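Local structure of uncharacterized ParM protein (Staphylococcus aureus, 3JS6) at residues Tyr5-Val16 with Lys19-Ser29. The protein is a plasmid-borne actin-like protein that forms filaments and probably drives segregation of plasmid DNA. Numbering follows the deposited sequence.
Sequences YVMALDFGNGFV and KINDEKFVIPS
The Y5 ring and the N21 carboxamide meet with their planes 71° apart, N21 ND2 coming obliquely to 3.6 Å from Y5 CD2, while a water lies in plane at the ring's edge. That water takes the V6 N-H and donates to N21 OD1; a second water joins V6 O to N21 N. Y5 OH is hydrogen-bonded to E109. P28 N and V26 CG2 approach the F15 ring obliquely, as V16 O does that of F25, 3.5 Å from F25 CE1. Apolar contacts join F15 CE1 to P28 CG (3.7 Å) and F25 CE1 to V16 CG1 (3.8 Å). F25 CG sits between backbone N and carbonyl carbon (chi1 74°), a torsion that lays the ring alongside V16. I20, with CG1 anti to the backbone N, brings CD1 against Y5 CB (4.0 Å) and M7 CG (4.1 Å). Strand 15-20 is bonded to 4-11 through a reciprocal K19-A8 pair and to 23-33 through another, V16-I27. Beyond them S29 N meets G14 O at 2.7 Å, from above the carbonyl plane. K19 NZ is hydrogen-bonded to N21 O and forms a salt bridge with E331. Helix 90-104 packs on V16, F25 and I27. Strands 4-11, 15-20 and 23-33 form a meander of two hairpins, the second closed by a type II' turn over I20-E23, as at the start of actin-family N-terminal domains, where the first hairpin loop typically contacts nucleotide phosphates.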
loop_
_atom_site.group_PDB
_atom_site.type_symbol
_atom_site.label_atom_id
_atom_site.label_comp_id
_atom_site.label_asym_id
_atom_site.label_seq_id
_atom_site.Cartn_x
_atom_site.Cartn_y
_atom_site.Cartn_z
ATOM N N TYR A 5 -4.077 -10.110 17.874
ATOM C CA TYR A 5 -3.837 -8.782 17.303
ATOM C C TYR A 5 -4.163 -8.752 15.820
ATOM O O TYR A 5 -4.182 -9.789 15.172
ATOM C CB TYR A 5 -2.377 -8.401 17.474
ATOM C CG TYR A 5 -1.958 -8.255 18.899
ATOM C CD1 TYR A 5 -1.223 -9.260 19.539
ATOM C CD2 TYR A 5 -2.301 -7.122 19.626
ATOM C CE1 TYR A 5 -0.843 -9.126 20.867
ATOM C CE2 TYR A 5 -1.929 -6.984 20.950
ATOM C CZ TYR A 5 -1.201 -7.985 21.565
ATOM O OH TYR A 5 -0.848 -7.852 22.896
ATOM N N VAL A 6 -4.398 -7.562 15.270
ATOM C CA VAL A 6 -4.713 -7.472 13.861
ATOM C C VAL A 6 -3.563 -6.813 13.101
ATOM O O VAL A 6 -3.161 -5.705 13.428
ATOM C CB VAL A 6 -6.019 -6.664 13.639
ATOM C CG1 VAL A 6 -6.215 -6.356 12.155
ATOM C CG2 VAL A 6 -7.223 -7.484 14.149
HETATM N N MSE A 7 -3.013 -7.522 12.122
HETATM C CA MSE A 7 -1.936 -6.981 11.288
HETATM C C MSE A 7 -2.551 -6.609 9.950
HETATM O O MSE A 7 -3.197 -7.451 9.320
HETATM C CB MSE A 7 -0.850 -8.005 10.998
HETATM C CG MSE A 7 0.093 -8.364 12.148
HETATM SE SE MSE A 7 1.479 -9.620 11.469
HETATM C CE MSE A 7 2.644 -9.658 12.982
ATOM N N ALA A 8 -2.343 -5.361 9.517
ATOM C CA ALA A 8 -2.849 -4.905 8.237
ATOM C C ALA A 8 -1.594 -4.612 7.418
ATOM O O ALA A 8 -0.701 -3.906 7.876
ATOM C CB ALA A 8 -3.673 -3.662 8.394
ATOM N N LEU A 9 -1.541 -5.179 6.219
ATOM C CA LEU A 9 -0.372 -5.045 5.343
ATOM C C LEU A 9 -0.783 -4.691 3.938
ATOM O O LEU A 9 -1.807 -5.156 3.455
ATOM C CB LEU A 9 0.400 -6.358 5.304
ATOM C CG LEU A 9 1.247 -6.667 6.540
ATOM C CD1 LEU A 9 1.708 -8.147 6.529
ATOM C CD2 LEU A 9 2.467 -5.711 6.548
ATOM N N ASP A 10 0.037 -3.881 3.278
ATOM C CA ASP A 10 -0.256 -3.453 1.908
ATOM C C ASP A 10 1.052 -3.543 1.141
ATOM O O ASP A 10 1.923 -2.679 1.311
ATOM C CB ASP A 10 -0.734 -2.005 1.953
ATOM C CG ASP A 10 -1.082 -1.442 0.565
ATOM O OD1 ASP A 10 -0.981 -2.168 -0.449
ATOM O OD2 ASP A 10 -1.480 -0.260 0.506
ATOM N N PHE A 11 1.205 -4.585 0.331
ATOM C CA PHE A 11 2.428 -4.773 -0.442
ATOM C C PHE A 11 2.250 -4.120 -1.807
ATOM O O PHE A 11 1.977 -4.783 -2.797
ATOM C CB PHE A 11 2.733 -6.261 -0.597
ATOM C CG PHE A 11 2.965 -6.961 0.713
ATOM C CD1 PHE A 11 1.921 -7.613 1.372
ATOM C CD2 PHE A 11 4.222 -6.930 1.309
ATOM C CE1 PHE A 11 2.129 -8.228 2.618
ATOM C CE2 PHE A 11 4.443 -7.543 2.561
ATOM C CZ PHE A 11 3.389 -8.189 3.211
ATOM N N GLY A 12 2.409 -2.808 -1.844
ATOM C CA GLY A 12 2.198 -2.084 -3.078
ATOM C C GLY A 12 3.371 -1.842 -3.994
ATOM O O GLY A 12 4.467 -2.409 -3.847
ATOM N N ASN A 13 3.082 -0.994 -4.977
ATOM C CA ASN A 13 4.019 -0.551 -5.993
ATOM C C ASN A 13 5.468 -0.686 -5.544
ATOM O O ASN A 13 6.081 -1.748 -5.675
ATOM C CB ASN A 13 3.713 0.915 -6.330
ATOM C CG ASN A 13 3.049 1.660 -5.162
ATOM O OD1 ASN A 13 3.486 1.556 -4.006
ATOM N ND2 ASN A 13 1.992 2.419 -5.467
ATOM N N GLY A 14 6.004 0.405 -5.014
ATOM C CA GLY A 14 7.373 0.412 -4.547
ATOM C C GLY A 14 7.508 0.519 -3.039
ATOM O O GLY A 14 8.624 0.613 -2.538
ATOM N N PHE A 15 6.390 0.487 -2.313
ATOM C CA PHE A 15 6.435 0.603 -0.853
ATOM C C PHE A 15 5.533 -0.411 -0.154
ATOM O O PHE A 15 4.470 -0.756 -0.661
ATOM C CB PHE A 15 5.969 1.988 -0.414
ATOM C CG PHE A 15 6.902 3.094 -0.779
ATOM C CD1 PHE A 15 7.946 3.442 0.067
ATOM C CD2 PHE A 15 6.736 3.792 -1.969
ATOM C CE1 PHE A 15 8.818 4.473 -0.265
ATOM C CE2 PHE A 15 7.602 4.823 -2.313
ATOM C CZ PHE A 15 8.648 5.166 -1.457
ATOM N N VAL A 16 5.958 -0.861 1.021
ATOM C CA VAL A 16 5.152 -1.787 1.816
ATOM C C VAL A 16 4.652 -0.963 2.995
ATOM O O VAL A 16 5.448 -0.281 3.650
ATOM C CB VAL A 16 5.996 -2.959 2.359
ATOM C CG1 VAL A 16 5.173 -3.779 3.338
ATOM C CG2 VAL A 16 6.463 -3.837 1.210
ATOM N N LYS A 19 0.517 -1.889 9.577
ATOM C CA LYS A 19 -0.045 -1.257 10.769
ATOM C C LYS A 19 -0.494 -2.324 11.760
ATOM O O LYS A 19 -1.061 -3.341 11.369
ATOM C CB LYS A 19 -1.228 -0.355 10.380
ATOM C CG LYS A 19 -1.861 0.432 11.528
ATOM C CD LYS A 19 -2.947 1.381 11.023
ATOM C CE LYS A 19 -3.467 2.274 12.160
ATOM N NZ LYS A 19 -4.339 1.523 13.109
ATOM N N ILE A 20 -0.191 -2.106 13.033
ATOM C CA ILE A 20 -0.633 -3.006 14.087
ATOM C C ILE A 20 -0.908 -2.089 15.269
ATOM O O ILE A 20 -0.062 -1.288 15.645
ATOM C CB ILE A 20 0.420 -4.124 14.430
ATOM C CG1 ILE A 20 -0.153 -5.030 15.538
ATOM C CG2 ILE A 20 1.758 -3.524 14.827
ATOM C CD1 ILE A 20 0.579 -6.352 15.717
ATOM N N ASN A 21 -2.112 -2.196 15.836
ATOM C CA ASN A 21 -2.505 -1.330 16.930
ATOM C C ASN A 21 -2.265 0.121 16.472
ATOM O O ASN A 21 -2.732 0.507 15.397
ATOM C CB ASN A 21 -1.716 -1.691 18.196
ATOM C CG ASN A 21 -1.969 -3.146 18.641
ATOM O OD1 ASN A 21 -3.084 -3.658 18.535
ATOM N ND2 ASN A 21 -0.937 -3.799 19.152
ATOM N N ASP A 22 -1.542 0.919 17.250
ATOM C CA ASP A 22 -1.297 2.308 16.859
ATOM C C ASP A 22 0.055 2.499 16.187
ATOM O O ASP A 22 0.499 3.620 15.981
ATOM C CB ASP A 22 -1.389 3.211 18.086
ATOM C CG ASP A 22 -2.760 3.146 18.742
ATOM O OD1 ASP A 22 -3.767 3.341 18.029
ATOM O OD2 ASP A 22 -2.834 2.897 19.962
ATOM N N GLU A 23 0.696 1.392 15.839
ATOM C CA GLU A 23 2.016 1.417 15.215
ATOM C C GLU A 23 1.920 1.232 13.701
ATOM O O GLU A 23 1.116 0.435 13.214
ATOM C CB GLU A 23 2.859 0.287 15.819
ATOM C CG GLU A 23 3.866 0.666 16.901
ATOM C CD GLU A 23 3.434 1.795 17.828
ATOM O OE1 GLU A 23 2.534 1.599 18.683
ATOM O OE2 GLU A 23 4.019 2.892 17.695
ATOM N N LYS A 24 2.729 1.960 12.940
ATOM C CA LYS A 24 2.669 1.769 11.499
ATOM C C LYS A 24 4.007 2.030 10.849
ATOM O O LYS A 24 4.875 2.597 11.476
ATOM C CB LYS A 24 1.558 2.641 10.880
ATOM C CG LYS A 24 1.660 4.124 11.155
ATOM C CD LYS A 24 0.419 4.838 10.609
ATOM C CE LYS A 24 0.561 6.349 10.663
ATOM N NZ LYS A 24 -0.561 7.045 9.958
ATOM N N PHE A 25 4.187 1.555 9.616
ATOM C CA PHE A 25 5.430 1.787 8.887
ATOM C C PHE A 25 5.191 1.844 7.394
ATOM O O PHE A 25 4.199 1.314 6.903
ATOM C CB PHE A 25 6.485 0.695 9.210
ATOM C CG PHE A 25 6.216 -0.651 8.565
ATOM C CD1 PHE A 25 6.455 -0.857 7.201
ATOM C CD2 PHE A 25 5.714 -1.714 9.330
ATOM C CE1 PHE A 25 6.204 -2.088 6.600
ATOM C CE2 PHE A 25 5.453 -2.947 8.752
ATOM C CZ PHE A 25 5.699 -3.143 7.375
ATOM N N VAL A 26 6.088 2.524 6.677
ATOM C CA VAL A 26 6.035 2.599 5.223
ATOM C C VAL A 26 7.524 2.589 4.825
ATOM O O VAL A 26 8.290 3.433 5.235
ATOM C CB VAL A 26 5.262 3.852 4.706
ATOM C CG1 VAL A 26 5.795 5.139 5.348
ATOM C CG2 VAL A 26 5.337 3.883 3.154
ATOM N N ILE A 27 7.911 1.552 4.093
ATOM C CA ILE A 27 9.300 1.290 3.716
ATOM C C ILE A 27 9.331 0.829 2.277
ATOM O O ILE A 27 8.418 0.112 1.833
ATOM C CB ILE A 27 9.849 0.140 4.630
ATOM C CG1 ILE A 27 9.797 0.602 6.096
ATOM C CG2 ILE A 27 11.270 -0.289 4.212
ATOM C CD1 ILE A 27 9.949 -0.518 7.129
ATOM N N PRO A 28 10.377 1.227 1.521
ATOM C CA PRO A 28 10.501 0.822 0.120
ATOM C C PRO A 28 10.518 -0.695 0.005
ATOM O O PRO A 28 11.073 -1.381 0.850
ATOM C CB PRO A 28 11.839 1.433 -0.303
ATOM C CG PRO A 28 11.906 2.690 0.518
ATOM C CD PRO A 28 11.427 2.203 1.884
ATOM N N SER A 29 9.905 -1.212 -1.053
ATOM C CA SER A 29 9.845 -2.649 -1.273
ATOM C C SER A 29 11.205 -3.144 -1.789
ATOM O O SER A 29 11.345 -3.499 -2.949
ATOM C CB SER A 29 8.723 -2.944 -2.278
ATOM O OG SER A 29 8.672 -4.313 -2.613
HETATM O O HOH W 1 -4.278 -3.565 14.514
HETATM O O HOH W 2 -4.681 -5.417 17.021
HETATM O O HOH W 3 5.647 -5.079 -2.084
#